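Local coordinates for phosphoserine phosphatase (Homo sapiens, PDB 6HYY), which hydrolyses the phosphate ester of L-3-phosphoserine to give serine and phosphate, using a magnesium ion, as a member of the haloacid dehalogenase-like hydrolases, at residues 9-14 and 166-171; 13-18 and 89-94; 100-105 and 123-128; 152-157 and 177-182; 187-192 and 203-208. One frame throughout, in Å; residues are numbered along the deposited sequence.

Contact 1. Residues 9-14 and 166-171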
# COMPACT_ATOMS: atom_id res chain seq x y z
N SER A 9 19.89 -6.99 4.21
CA SER A 9 19.87 -8.40 3.87
C SER A 9 18.69 -8.78 2.97
O SER A 9 18.63 -9.92 2.50
CB SER A 9 19.82 -9.25 5.14
OG SER A 9 18.57 -9.12 5.79
N ALA A 10 17.77 -7.86 2.72
CA ALA A 10 16.57 -8.17 1.95
C ALA A 10 16.88 -8.19 0.46
O ALA A 10 17.61 -7.34 -0.05
CB ALA A 10 15.48 -7.14 2.22
N ASP A 11 16.29 -9.15 -0.26
CA ASP A 11 16.33 -9.03 -1.72
C ASP A 11 15.01 -8.56 -2.31
O ASP A 11 14.96 -8.27 -3.51
CB ASP A 11 16.81 -10.32 -2.40
CG ASP A 11 15.96 -11.52 -2.09
OD1 ASP A 11 15.10 -11.48 -1.19
OD2 ASP A 11 16.17 -12.55 -2.78
N ALA A 12 13.95 -8.43 -1.50
CA ALA A 12 12.72 -7.82 -1.97
C ALA A 12 12.10 -7.06 -0.80
O ALA A 12 12.15 -7.51 0.34
CB ALA A 12 11.73 -8.84 -2.54
N VAL A 13 11.54 -5.88 -1.09
CA VAL A 13 10.84 -5.09 -0.08
C VAL A 13 9.47 -4.75 -0.64
O VAL A 13 9.36 -4.24 -1.75
CB VAL A 13 11.61 -3.81 0.27
CG1 VAL A 13 10.74 -2.91 1.17
CG2 VAL A 13 12.93 -4.12 0.93
N CYS A 14 8.43 -5.07 0.12
CA CYS A 14 7.06 -4.75 -0.26
C CYS A 14 6.57 -3.62 0.64
O CYS A 14 6.68 -3.72 1.86
CB CYS A 14 6.12 -5.94 -0.10
SG CYS A 14 6.61 -7.38 -1.07
N HIS A 166 11.09 -16.86 -5.85
CA HIS A 166 11.90 -17.55 -4.84
C HIS A 166 12.82 -16.59 -4.08
O HIS A 166 13.99 -16.87 -3.85
CB HIS A 166 12.74 -18.69 -5.46
CG HIS A 166 11.94 -19.83 -6.02
ND1 HIS A 166 10.58 -19.95 -5.89
CD2 HIS A 166 12.35 -20.93 -6.69
CE1 HIS A 166 10.17 -21.06 -6.47
NE2 HIS A 166 11.23 -21.68 -6.96
N PHE A 167 12.31 -15.41 -3.71
CA PHE A 167 13.17 -14.48 -2.98
C PHE A 167 13.67 -15.09 -1.67
O PHE A 167 12.92 -15.77 -0.97
CB PHE A 167 12.41 -13.19 -2.67
CG PHE A 167 12.07 -12.35 -3.87
CD1 PHE A 167 13.05 -11.79 -4.67
CD2 PHE A 167 10.73 -12.08 -4.17
CE1 PHE A 167 12.71 -10.98 -5.76
CE2 PHE A 167 10.38 -11.29 -5.26
CZ PHE A 167 11.38 -10.75 -6.06
N LYS A 168 14.93 -14.77 -1.31
CA LYS A 168 15.51 -15.25 -0.06
C LYS A 168 14.94 -14.54 1.16
O LYS A 168 14.70 -15.17 2.19
CB LYS A 168 17.03 -15.10 -0.07
CG LYS A 168 17.60 -15.51 -1.36
CD LYS A 168 17.62 -17.01 -1.24
CE LYS A 168 18.18 -17.59 -2.49
NZ LYS A 168 19.55 -17.18 -2.61
N LYS A 169 14.71 -13.24 1.06
CA LYS A 169 14.38 -12.47 2.25
C LYS A 169 13.49 -11.31 1.80
O LYS A 169 14.00 -10.33 1.25
CB LYS A 169 15.63 -11.98 2.95
CG LYS A 169 15.33 -11.21 4.24
CD LYS A 169 16.45 -11.36 5.24
CE LYS A 169 15.95 -11.18 6.67
NZ LYS A 169 17.09 -11.24 7.64
N ILE A 170 12.19 -11.43 2.05
CA ILE A 170 11.21 -10.40 1.73
C ILE A 170 10.82 -9.66 3.00
O ILE A 170 10.40 -10.27 3.99
CB ILE A 170 9.96 -11.00 1.07
CG1 ILE A 170 10.31 -11.80 -0.16
CG2 ILE A 170 8.97 -9.90 0.67
CD1 ILE A 170 9.09 -12.52 -0.73
N ILE A 171 10.91 -8.33 2.98
CA ILE A 171 10.51 -7.49 4.10
C ILE A 171 9.23 -6.77 3.72
O ILE A 171 9.12 -6.23 2.61
CB ILE A 171 11.61 -6.48 4.47
CG1 ILE A 171 12.89 -7.23 4.88
CG2 ILE A 171 11.13 -5.54 5.59
CD1 ILE A 171 13.99 -6.32 5.38
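Ala-12 CB sits over one face of the Phe-167 ring, 3.6 Å from the ring centroid and only 6° off the normal. This is a CH-pi contact. At the edge of the same ring, in its plane, lies Asp-11 OD2. The Asp-11 carboxylate is itself a flat acceptor for the turn that leads into the second strand. Lys-168 N gives a bond to Asp-11 OD2 on the syn side, 2.9 Å long. Lys-169 N gives one to Asp-11 OD1, also 2.9 Å, but comes from above the carboxylate plane, 38° out of it. With chi1 at 59°, Asp-11 CG stands between its backbone N and carbonyl carbon, and both oxygens face those two amides.

The segments then run on as neighbouring parallel strands, 12-16 and 170-174, in the central sheet of the Rossmann-like haloacid dehalogenase fold. Ile-171 N bonds to Ala-12 O at 3.0 Å, and Cys-14 N to Ile-171 O at 2.8 Å. Lys-169 O takes Asp-11 N, and more weakly Ala-12 N.

On one face of the sheet Ala-12 neighbours Ile-170, with helix 153-165 beyond. On the other, Val-13 pairs with Ile-171, whose CD1 reaches Ala-10 CB at 3.6 Å. The Lys-169 chain is extended beyond CG. Its NZ bonds to Ser-9 OG, which is also hydrogen-bonded to Leu-6 O.

Contact 2. Residues 13-18 and 89-94. With MG (magnesium ion), chain D; SER (serine), chain E.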
# COMPACT_ATOMS: atom_id res chain seq x y z
N VAL A 13 11.54 -5.88 -1.09
CA VAL A 13 10.84 -5.09 -0.08
C VAL A 13 9.47 -4.75 -0.64
O VAL A 13 9.36 -4.24 -1.75
CB VAL A 13 11.61 -3.81 0.27
CG1 VAL A 13 10.74 -2.91 1.17
CG2 VAL A 13 12.93 -4.12 0.93
N CYS A 14 8.43 -5.07 0.12
CA CYS A 14 7.06 -4.75 -0.26
C CYS A 14 6.57 -3.62 0.64
O CYS A 14 6.68 -3.72 1.86
CB CYS A 14 6.12 -5.94 -0.10
SG CYS A 14 6.61 -7.38 -1.07
N PHE A 15 6.07 -2.56 0.02
CA PHE A 15 5.53 -1.42 0.75
C PHE A 15 4.01 -1.42 0.65
O PHE A 15 3.46 -1.52 -0.45
CB PHE A 15 6.02 -0.11 0.16
CG PHE A 15 7.46 0.21 0.42
CD1 PHE A 15 7.86 0.89 1.57
CD2 PHE A 15 8.43 -0.15 -0.51
CE1 PHE A 15 9.18 1.19 1.80
CE2 PHE A 15 9.77 0.17 -0.30
CZ PHE A 15 10.16 0.82 0.86
N ASP A 16 3.36 -1.27 1.80
CA ASP A 16 1.99 -0.78 1.84
C ASP A 16 1.92 0.61 1.22
O ASP A 16 2.85 1.41 1.36
CB ASP A 16 1.56 -0.76 3.32
CG ASP A 16 0.23 -0.05 3.55
OD1 ASP A 16 -0.76 -0.43 2.92
OD2 ASP A 16 0.21 0.84 4.40
N VAL A 17 0.82 0.91 0.53
CA VAL A 17 0.68 2.24 -0.07
C VAL A 17 0.01 3.26 0.87
O VAL A 17 0.65 4.24 1.28
CB VAL A 17 -0.07 2.15 -1.41
CG1 VAL A 17 -0.27 3.55 -2.00
CG2 VAL A 17 0.71 1.26 -2.39
N ASP A 18 -1.26 3.04 1.23
CA ASP A 18 -2.00 4.07 1.97
C ASP A 18 -1.38 4.31 3.35
O ASP A 18 -1.24 3.39 4.16
CB ASP A 18 -3.48 3.72 2.18
CG ASP A 18 -4.30 3.66 0.88
OD1 ASP A 18 -3.91 4.24 -0.15
OD2 ASP A 18 -5.37 3.01 0.90
N GLU A 89 13.77 8.77 -2.19
CA GLU A 89 15.18 8.47 -1.96
C GLU A 89 15.37 7.02 -1.54
O GLU A 89 16.30 6.35 -2.00
CB GLU A 89 15.76 9.43 -0.92
CG GLU A 89 17.27 9.31 -0.81
CD GLU A 89 17.88 10.29 0.17
OE1 GLU A 89 17.14 11.12 0.73
OE2 GLU A 89 19.10 10.21 0.38
N LEU A 90 14.50 6.52 -0.66
CA LEU A 90 14.61 5.14 -0.18
C LEU A 90 14.43 4.14 -1.31
O LEU A 90 15.23 3.21 -1.45
CB LEU A 90 13.60 4.88 0.93
CG LEU A 90 13.61 3.46 1.50
CD1 LEU A 90 14.97 3.13 2.10
CD2 LEU A 90 12.53 3.31 2.54
N VAL A 91 13.37 4.31 -2.13
CA VAL A 91 13.19 3.38 -3.25
C VAL A 91 14.37 3.47 -4.20
O VAL A 91 14.85 2.46 -4.72
CB VAL A 91 11.86 3.62 -3.98
CG1 VAL A 91 11.80 2.78 -5.25
CG2 VAL A 91 10.67 3.27 -3.08
N SER A 92 14.88 4.69 -4.43
CA SER A 92 16.04 4.86 -5.30
C SER A 92 17.24 4.07 -4.78
O SER A 92 17.91 3.38 -5.55
CB SER A 92 16.38 6.35 -5.41
OG SER A 92 15.39 7.02 -6.14
N ARG A 93 17.53 4.17 -3.47
CA ARG A 93 18.66 3.43 -2.92
C ARG A 93 18.44 1.93 -3.00
O ARG A 93 19.39 1.18 -3.27
CB ARG A 93 18.93 3.83 -1.47
CG ARG A 93 19.34 5.31 -1.31
CD ARG A 93 20.72 5.63 -1.91
NE ARG A 93 20.71 5.91 -3.35
CZ ARG A 93 20.09 6.93 -3.96
NH1 ARG A 93 19.39 7.82 -3.29
NH2 ARG A 93 20.16 7.03 -5.28
N LEU A 94 17.21 1.47 -2.77
CA LEU A 94 16.94 0.03 -2.87
C LEU A 94 17.17 -0.46 -4.30
O LEU A 94 17.80 -1.50 -4.53
CB LEU A 94 15.51 -0.26 -2.42
CG LEU A 94 15.24 -0.18 -0.92
CD1 LEU A 94 13.75 -0.21 -0.65
CD2 LEU A 94 15.94 -1.36 -0.23
MG MG D . -1.74 1.42 5.23
N SER E . -5.78 0.56 1.49
CA SER E . -4.56 -0.22 1.30
C SER E . -4.62 -1.47 2.16
O SER E . -3.67 -1.72 2.90
CB SER E . -3.34 0.58 1.67
OG SER E . -2.19 0.24 0.93
OXT SER E . -5.58 -2.24 2.18
O HOH W 1 -3.54 0.86 4.46
O HOH W 2 -2.17 -0.55 6.17
O HOH W 3 -3.15 2.63 6.48
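Phe-15 meets helix 89-94 with the rim of its ring. Leu-90 CD2 lies at the edge, near the ring plane, 3.8 Å from Phe-15 CZ. Leu-94 CD1 is also at the edge, 4.0 Å from Phe-15 CE2; the Leu-94 and Phe-15 side chains come from opposite directions. Val-91 CG2 approaches the ring obliquely. Further back on the strand, Val-13 CG2 touches Leu-94 CD2 at 4.2 Å. The contact is wholly apolar and buried. The strand and helix axes run nearly antiparallel, at 163°. Helix 87-96 packs on one face of the central sheet, with Phe-7 of helix 2-8 beside its leucines.

Past Phe-15 the strand ends at the active site. Asp-16 OD2 and the backbone O of Asp-18 bind the magnesium ion at 2.2 and 2.3 Å. Three waters and Asp-175 complete its six ligands. With CG anti to its backbone N (chi1 170°), Asp-16 also presents OD1 to the hydroxyl of the bound serine, OG to OD1 being 2.5 Å. Asp-18 N donates to the same serine OG at 3.0 Å, and Asp-18 OD2 takes the serine amino group. Lys-154 makes a salt bridge with Asp-16 OD1. The Asp-x-Asp pair is the signature of haloacid dehalogenase enzymes, whose first aspartate is the nucleophile. The short bond from the product hydroxyl to Asp-16 OD1 is consistent with that role here.

Contact 3. Residues 100-105 and 123-128. With SER (serine), chain E.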
# COMPACT_ATOMS: atom_id res chain seq x y z
N GLN A 100 14.38 -5.84 -5.24
CA GLN A 100 13.11 -5.77 -5.96
C GLN A 100 12.06 -5.11 -5.07
O GLN A 100 11.84 -5.54 -3.94
CB GLN A 100 12.66 -7.17 -6.38
CG GLN A 100 13.72 -7.83 -7.30
CD GLN A 100 14.00 -7.01 -8.55
OE1 GLN A 100 13.16 -6.93 -9.43
NE2 GLN A 100 15.18 -6.38 -8.61
N VAL A 101 11.45 -4.02 -5.55
CA VAL A 101 10.53 -3.23 -4.74
C VAL A 101 9.12 -3.38 -5.29
O VAL A 101 8.89 -3.25 -6.50
CB VAL A 101 10.97 -1.76 -4.71
CG1 VAL A 101 9.97 -0.92 -3.89
CG2 VAL A 101 12.38 -1.65 -4.13
N PHE A 102 8.16 -3.63 -4.39
CA PHE A 102 6.78 -3.89 -4.77
C PHE A 102 5.88 -2.96 -3.98
O PHE A 102 6.23 -2.54 -2.88
CB PHE A 102 6.34 -5.35 -4.50
CG PHE A 102 7.14 -6.36 -5.26
CD1 PHE A 102 8.34 -6.83 -4.75
CD2 PHE A 102 6.70 -6.84 -6.48
CE1 PHE A 102 9.10 -7.76 -5.47
CE2 PHE A 102 7.47 -7.75 -7.22
CZ PHE A 102 8.66 -8.22 -6.70
N LEU A 103 4.73 -2.64 -4.56
CA LEU A 103 3.68 -1.90 -3.88
C LEU A 103 2.47 -2.81 -3.73
O LEU A 103 2.04 -3.44 -4.71
CB LEU A 103 3.30 -0.64 -4.66
CG LEU A 103 4.38 0.41 -4.91
CD1 LEU A 103 3.75 1.65 -5.56
CD2 LEU A 103 5.09 0.78 -3.62
N ILE A 104 1.91 -2.88 -2.52
CA ILE A 104 0.74 -3.71 -2.26
C ILE A 104 -0.33 -2.82 -1.63
O ILE A 104 -0.04 -2.08 -0.68
CB ILE A 104 1.05 -4.91 -1.34
CG1 ILE A 104 2.24 -5.70 -1.88
CG2 ILE A 104 -0.19 -5.80 -1.22
CD1 ILE A 104 2.68 -6.83 -0.96
N SER A 105 -1.54 -2.89 -2.16
CA SER A 105 -2.57 -1.98 -1.66
C SER A 105 -3.95 -2.60 -1.79
O SER A 105 -4.25 -3.30 -2.76
CB SER A 105 -2.52 -0.66 -2.42
OG SER A 105 -3.43 0.25 -1.82
N ALA A 123 4.84 -1.49 -13.39
CA ALA A 123 3.48 -1.92 -13.13
C ALA A 123 3.38 -3.40 -12.80
O ALA A 123 2.43 -3.80 -12.11
CB ALA A 123 2.58 -1.59 -14.33
N THR A 124 4.33 -4.22 -13.27
CA THR A 124 4.38 -5.64 -12.89
C THR A 124 4.55 -5.83 -11.39
O THR A 124 4.22 -6.91 -10.88
CB THR A 124 5.55 -6.36 -13.58
OG1 THR A 124 6.79 -5.72 -13.25
CG2 THR A 124 5.37 -6.36 -15.08
N ASN A 125 5.06 -4.82 -10.69
CA ASN A 125 5.38 -4.93 -9.27
C ASN A 125 4.32 -4.28 -8.41
O ASN A 125 4.55 -4.06 -7.21
CB ASN A 125 6.73 -4.27 -8.99
CG ASN A 125 7.91 -5.06 -9.57
OD1 ASN A 125 7.76 -5.84 -10.51
ND2 ASN A 125 9.09 -4.84 -9.01
N VAL A 126 3.16 -3.96 -8.99
CA VAL A 126 2.04 -3.35 -8.30
C VAL A 126 0.95 -4.39 -8.12
O VAL A 126 0.57 -5.08 -9.08
CB VAL A 126 1.49 -2.14 -9.08
CG1 VAL A 126 0.17 -1.71 -8.48
CG2 VAL A 126 2.51 -1.00 -9.10
N PHE A 127 0.45 -4.52 -6.89
CA PHE A 127 -0.65 -5.42 -6.58
C PHE A 127 -1.70 -4.59 -5.87
O PHE A 127 -1.45 -4.06 -4.78
CB PHE A 127 -0.19 -6.59 -5.70
CG PHE A 127 0.76 -7.54 -6.38
CD1 PHE A 127 2.11 -7.26 -6.44
CD2 PHE A 127 0.28 -8.72 -6.94
CE1 PHE A 127 2.99 -8.16 -7.08
CE2 PHE A 127 1.14 -9.62 -7.56
CZ PHE A 127 2.49 -9.34 -7.63
N ALA A 128 -2.87 -4.45 -6.50
CA ALA A 128 -3.92 -3.61 -5.96
C ALA A 128 -5.25 -4.04 -6.56
O ALA A 128 -5.30 -4.87 -7.48
CB ALA A 128 -3.65 -2.13 -6.23
N SER E . -5.78 0.56 1.49
CA SER E . -4.56 -0.22 1.30
C SER E . -4.62 -1.47 2.16
O SER E . -3.67 -1.72 2.90
CB SER E . -3.34 0.58 1.67
OG SER E . -2.19 0.24 0.93
OXT SER E . -5.58 -2.24 2.18
O HOH W 4 11.59 -5.19 -10.66
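Strands 100-105 and 126-128 run parallel, their axes 3° apart and 4.8 Å at closest approach. Leu-103 N bonds to Asn-125 O, Phe-127 N to Leu-103 O and Ser-105 N to Phe-127 O. Asn-125 lies across the Phe-102 ring. Its ND2 is 3.8 Å above one face, offset toward the rim, and amide and ring planes are 21° apart. The same ND2 bonds to Val-101 O at 3.0 Å, from above the carbonyl plane. A water joins ND2 to Gln-100 OE1, and Thr-124 OG1 donates to Asn-125 OD1, so both ends of the amide are held.

The strands form a beta-alpha-beta unit with helix 109-116, which packs on the face bearing Leu-103 and Val-126. The other face bears Ile-104 and Phe-127, under helix 153-165. Here Phe-102 CD2 lies at the edge of the Phe-127 ring, 4.0 Å from CE1. At the strand end, Ser-105 OG is 3.0 Å from the OG of the bound serine and bonded to Gly-107 N.

Contact 4. Residues 152-157 and 177-182. With SER (serine), chain E; PO4 (phosphate ion), chain C.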
# COMPACT_ATOMS: atom_id res chain seq x y z
N GLY A 152 -6.53 -10.69 4.50
CA GLY A 152 -5.28 -11.41 4.36
C GLY A 152 -4.63 -11.27 3.00
O GLY A 152 -3.70 -12.03 2.71
N GLY A 153 -5.10 -10.35 2.17
CA GLY A 153 -4.61 -10.28 0.80
C GLY A 153 -3.13 -9.95 0.68
O GLY A 153 -2.48 -10.40 -0.26
N LYS A 154 -2.59 -9.16 1.61
CA LYS A 154 -1.18 -8.80 1.50
C LYS A 154 -0.30 -10.03 1.67
O LYS A 154 0.70 -10.19 0.96
CB LYS A 154 -0.82 -7.73 2.53
CG LYS A 154 -1.37 -6.37 2.12
CD LYS A 154 -1.15 -5.33 3.20
CE LYS A 154 -1.68 -3.98 2.75
NZ LYS A 154 -1.94 -3.08 3.91
N GLY A 155 -0.67 -10.92 2.60
CA GLY A 155 0.09 -12.15 2.76
C GLY A 155 -0.03 -13.05 1.55
O GLY A 155 0.95 -13.70 1.15
N LYS A 156 -1.21 -13.06 0.93
CA LYS A 156 -1.38 -13.85 -0.29
C LYS A 156 -0.49 -13.33 -1.41
O LYS A 156 0.07 -14.12 -2.19
CB LYS A 156 -2.85 -13.83 -0.73
CG LYS A 156 -3.80 -14.47 0.27
CD LYS A 156 -5.21 -14.54 -0.29
CE LYS A 156 -6.20 -15.06 0.75
NZ LYS A 156 -6.94 -13.95 1.43
N VAL A 157 -0.36 -12.01 -1.53
CA VAL A 157 0.54 -11.44 -2.54
C VAL A 157 1.97 -11.90 -2.28
O VAL A 157 2.68 -12.31 -3.20
CB VAL A 157 0.43 -9.90 -2.55
CG1 VAL A 157 1.55 -9.31 -3.43
CG2 VAL A 157 -0.93 -9.48 -3.07
N ALA A 177 -2.06 -2.93 11.10
CA ALA A 177 -2.04 -4.31 11.57
C ALA A 177 -2.08 -5.31 10.42
O ALA A 177 -1.45 -6.38 10.51
CB ALA A 177 -3.21 -4.55 12.54
N THR A 178 -2.78 -4.99 9.32
CA THR A 178 -2.79 -5.91 8.18
C THR A 178 -1.41 -6.05 7.57
O THR A 178 -1.09 -7.11 7.01
CB THR A 178 -3.80 -5.47 7.12
OG1 THR A 178 -3.39 -4.22 6.53
CG2 THR A 178 -5.18 -5.33 7.74
N ASP A 179 -0.56 -5.03 7.67
CA ASP A 179 0.83 -5.16 7.23
C ASP A 179 1.63 -6.05 8.17
O ASP A 179 2.38 -6.93 7.74
CB ASP A 179 1.45 -3.76 7.12
CG ASP A 179 0.62 -2.86 6.27
OD1 ASP A 179 0.42 -3.18 5.09
OD2 ASP A 179 0.13 -1.82 6.77
N MET A 180 1.48 -5.81 9.48
CA MET A 180 2.16 -6.64 10.47
C MET A 180 1.77 -8.11 10.30
O MET A 180 2.62 -9.00 10.45
CB MET A 180 1.83 -6.15 11.87
CG MET A 180 2.75 -6.68 12.95
SD MET A 180 2.47 -5.73 14.47
CE MET A 180 0.71 -5.93 14.64
N GLU A 181 0.51 -8.37 9.99
CA GLU A 181 0.02 -9.74 9.84
C GLU A 181 0.43 -10.39 8.53
O GLU A 181 0.13 -11.57 8.33
CB GLU A 181 -1.51 -9.75 9.99
CG GLU A 181 -1.95 -9.43 11.42
CD GLU A 181 -3.44 -9.22 11.56
OE1 GLU A 181 -4.18 -9.39 10.56
OE2 GLU A 181 -3.88 -8.84 12.67
N ALA A 182 1.13 -9.68 7.65
CA ALA A 182 1.69 -10.27 6.43
C ALA A 182 3.06 -10.87 6.67
O ALA A 182 3.67 -11.37 5.71
CB ALA A 182 1.77 -9.21 5.32
N SER E . -5.78 0.56 1.49
CA SER E . -4.56 -0.22 1.30
C SER E . -4.62 -1.47 2.16
O SER E . -3.67 -1.72 2.90
CB SER E . -3.34 0.58 1.67
OG SER E . -2.19 0.24 0.93
OXT SER E . -5.58 -2.24 2.18
P PO4 C . -4.99 -1.57 8.36
O1 PO4 C . -4.89 -0.71 7.13
O2 PO4 C . -3.75 -2.41 8.50
O3 PO4 C . -5.15 -0.68 9.58
O4 PO4 C . -6.21 -2.45 8.27
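Lys-154 and Asp-179 form the salt bridge of this contact. Lys-154 NZ is 2.6 Å from Asp-179 OD1 and meets it from above the carboxylate plane, 36° out of it. Asp-179 OD2 is taken up by Gly-176 N, which would steady the carboxylate.

Hydrogen bonds extend the network. Lys-154 NZ donates to Thr-178 OG1 at 3.2 Å. The same NZ reaches the carboxylate O of the bound serine, but the modelled distance is too short to be trusted. The lysine chain is extended beyond CG, which carries NZ to the pocket. Thr-178 holds the phosphate ion through its backbone N at 2.9 Å and through OG1 at 2.7 Å, both to O2.

Van der Waals packing is slight. Ala-182 CB rests 4.0 Å from Gly-155 N and 4.1 Å from Lys-154 CB.

Gly-152 is the N-cap residue of helix 153-165, whose first turn carries Lys-154. This lysine is part of the serine pocket, and its place matches the conserved lysine of haloacid dehalogenase enzymes. Strand 170-174 connects the two helices and lies against both Lys-154 and Asp-179 through Met-172, while Phe-189 of strand 188-192 packs on Asp-179.

Contact 5. Residues 187-192 and 203-208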
# COMPACT_ATOMS: atom_id res chain seq x y z
N ASP A 187 9.42 -12.36 5.53
CA ASP A 187 10.46 -12.80 6.45
C ASP A 187 10.71 -11.81 7.57
O ASP A 187 11.22 -12.20 8.63
CB ASP A 187 11.74 -13.08 5.66
CG ASP A 187 11.53 -14.15 4.62
OD1 ASP A 187 11.20 -15.30 5.00
OD2 ASP A 187 11.63 -13.84 3.42
N ALA A 188 10.33 -10.54 7.39
CA ALA A 188 10.43 -9.55 8.45
C ALA A 188 9.40 -8.47 8.16
O ALA A 188 8.90 -8.35 7.05
CB ALA A 188 11.83 -8.95 8.54
N PHE A 189 9.09 -7.71 9.20
CA PHE A 189 8.17 -6.59 9.10
C PHE A 189 8.79 -5.36 9.75
O PHE A 189 9.36 -5.45 10.85
CB PHE A 189 6.82 -6.93 9.76
CG PHE A 189 5.92 -5.73 9.95
CD1 PHE A 189 5.29 -5.13 8.87
CD2 PHE A 189 5.73 -5.21 11.22
CE1 PHE A 189 4.47 -4.01 9.05
CE2 PHE A 189 4.91 -4.09 11.41
CZ PHE A 189 4.27 -3.52 10.33
N ILE A 190 8.69 -4.22 9.08
CA ILE A 190 9.04 -2.93 9.66
C ILE A 190 7.79 -2.06 9.68
O ILE A 190 7.24 -1.73 8.63
CB ILE A 190 10.17 -2.24 8.89
CG1 ILE A 190 11.39 -3.16 8.79
CG2 ILE A 190 10.52 -0.94 9.60
CD1 ILE A 190 12.51 -2.62 7.90
N GLY A 191 7.36 -1.67 10.88
CA GLY A 191 6.23 -0.76 10.99
C GLY A 191 6.64 0.67 10.72
O GLY A 191 7.79 1.07 10.94
N PHE A 192 5.70 1.44 10.19
CA PHE A 192 5.97 2.82 9.77
C PHE A 192 4.96 3.79 10.36
O PHE A 192 3.76 3.68 10.08
CB PHE A 192 5.98 2.94 8.25
CG PHE A 192 6.29 4.33 7.78
CD1 PHE A 192 7.58 4.82 7.88
CD2 PHE A 192 5.29 5.14 7.28
CE1 PHE A 192 7.89 6.09 7.48
CE2 PHE A 192 5.59 6.45 6.88
CZ PHE A 192 6.88 6.91 6.98
N ASP A 203 3.58 -0.79 19.44
CA ASP A 203 3.83 -1.51 20.69
C ASP A 203 4.29 -2.95 20.47
O ASP A 203 4.93 -3.52 21.36
CB ASP A 203 2.57 -1.52 21.56
CG ASP A 203 2.28 -0.18 22.19
OD1 ASP A 203 3.15 0.72 22.18
OD2 ASP A 203 1.15 -0.01 22.71
N ASN A 204 3.96 -3.56 19.33
CA ASN A 204 4.19 -4.98 19.15
C ASN A 204 5.17 -5.35 18.04
O ASN A 204 5.60 -6.51 17.98
CB ASN A 204 2.86 -5.70 18.90
CG ASN A 204 1.99 -5.72 20.12
OD1 ASN A 204 2.11 -6.61 20.96
ND2 ASN A 204 1.12 -4.72 20.24
N ALA A 205 5.53 -4.42 17.17
CA ALA A 205 6.47 -4.72 16.10
C ALA A 205 7.89 -4.76 16.63
O ALA A 205 8.30 -3.92 17.44
CB ALA A 205 6.35 -3.68 14.99
N LYS A 206 8.67 -5.75 16.18
CA LYS A 206 10.08 -5.77 16.54
C LYS A 206 10.79 -4.55 16.00
O LYS A 206 11.61 -3.93 16.69
CB LYS A 206 10.75 -7.05 16.02
CG LYS A 206 10.08 -8.35 16.46
CD LYS A 206 10.65 -9.54 15.69
CE LYS A 206 10.00 -10.85 16.11
NZ LYS A 206 8.51 -10.75 16.14
N TRP A 207 10.46 -4.15 14.78
CA TRP A 207 11.11 -3.05 14.08
C TRP A 207 10.06 -1.99 13.77
O TRP A 207 8.99 -2.32 13.26
CB TRP A 207 11.77 -3.52 12.78
CG TRP A 207 12.61 -4.75 12.95
CD1 TRP A 207 12.29 -6.03 12.58
CD2 TRP A 207 13.92 -4.82 13.52
NE1 TRP A 207 13.33 -6.88 12.88
CE2 TRP A 207 14.34 -6.16 13.46
CE3 TRP A 207 14.78 -3.87 14.08
CZ2 TRP A 207 15.58 -6.58 13.94
CZ3 TRP A 207 16.01 -4.29 14.55
CH2 TRP A 207 16.39 -5.63 14.48
N TYR A 208 10.37 -0.73 14.09
CA TYR A 208 9.41 0.35 13.88
C TYR A 208 10.18 1.64 13.64
O TYR A 208 11.12 1.94 14.38
CB TYR A 208 8.48 0.51 15.08
CG TYR A 208 7.24 1.33 14.79
CD1 TYR A 208 6.10 0.74 14.23
CD2 TYR A 208 7.21 2.69 15.08
CE1 TYR A 208 4.97 1.49 13.97
CE2 TYR A 208 6.08 3.44 14.81
CZ TYR A 208 4.96 2.85 14.26
OH TYR A 208 3.83 3.59 14.00
O HOH W 5 8.79 -6.22 13.26
O HOH W 6 1.91 2.88 12.40
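Phe-189 turns the edge of its ring to Ala-205, with CE2 3.9 Å from Ala-205 CB. At chi1 168° the ring swings to the carbonyl side, beside its own strand, with Gly-191 N over one face. The Phe-189 carbonyl O lies in the plane of the Trp-207 ring, at its edge, 3.5 Å from CD1. A water donates to this O at 2.6 Å and accepts from Trp-207 N, so it links the strands where no direct bond is made.

Ile-190 CG1 is 4.0 Å from Trp-207 CB, the two side chains crossing, and helix 2-8 packs against both.

Strand 207-209 is parallel to 188-192 and is the outermost on this side of the sheet. Helix 199-204 links them as a beta-alpha-beta unit. Gly-191 N bonds to Trp-207 O at 3.0 Å, with the donor tilted 33° from the carbonyl plane. Having no side chain, Gly-191 lets the Tyr-208 ring lie close against its backbone, CD1 being 3.6 Å from Gly-191 CA.

At Phe-192 a second water joins the main-chain O to Tyr-208 OH, 2.6 Å from the hydroxyl and in the plane of the tyrosine ring.

How the contacts relate
Contacts 1, 3 and 5 join neighbouring strands of one sheet, and contact 2 packs a helix on it. Contacts 1 and 2 share Val-13 and Cys-14. Contacts 1 and 3 meet where Val-13 N approaches Gln-100 O at 2.9 Å, and contacts 1 and 5 where Asp-187 N lies 2.8 Å from Ile-170 O. Contacts 2, 3 and 4 all reach the bound serine. Across that site Asp-16 OD1 of contact 2 is 3.1 Å from Lys-154 NZ of contact 4. Ile-104 of contact 3 packs on Lys-154. Contact 5 does not touch contact 3; their centres are about 20 Å apart. Its Phe-189 CE1 is 3.5 Å from Met-180 N of contact 4.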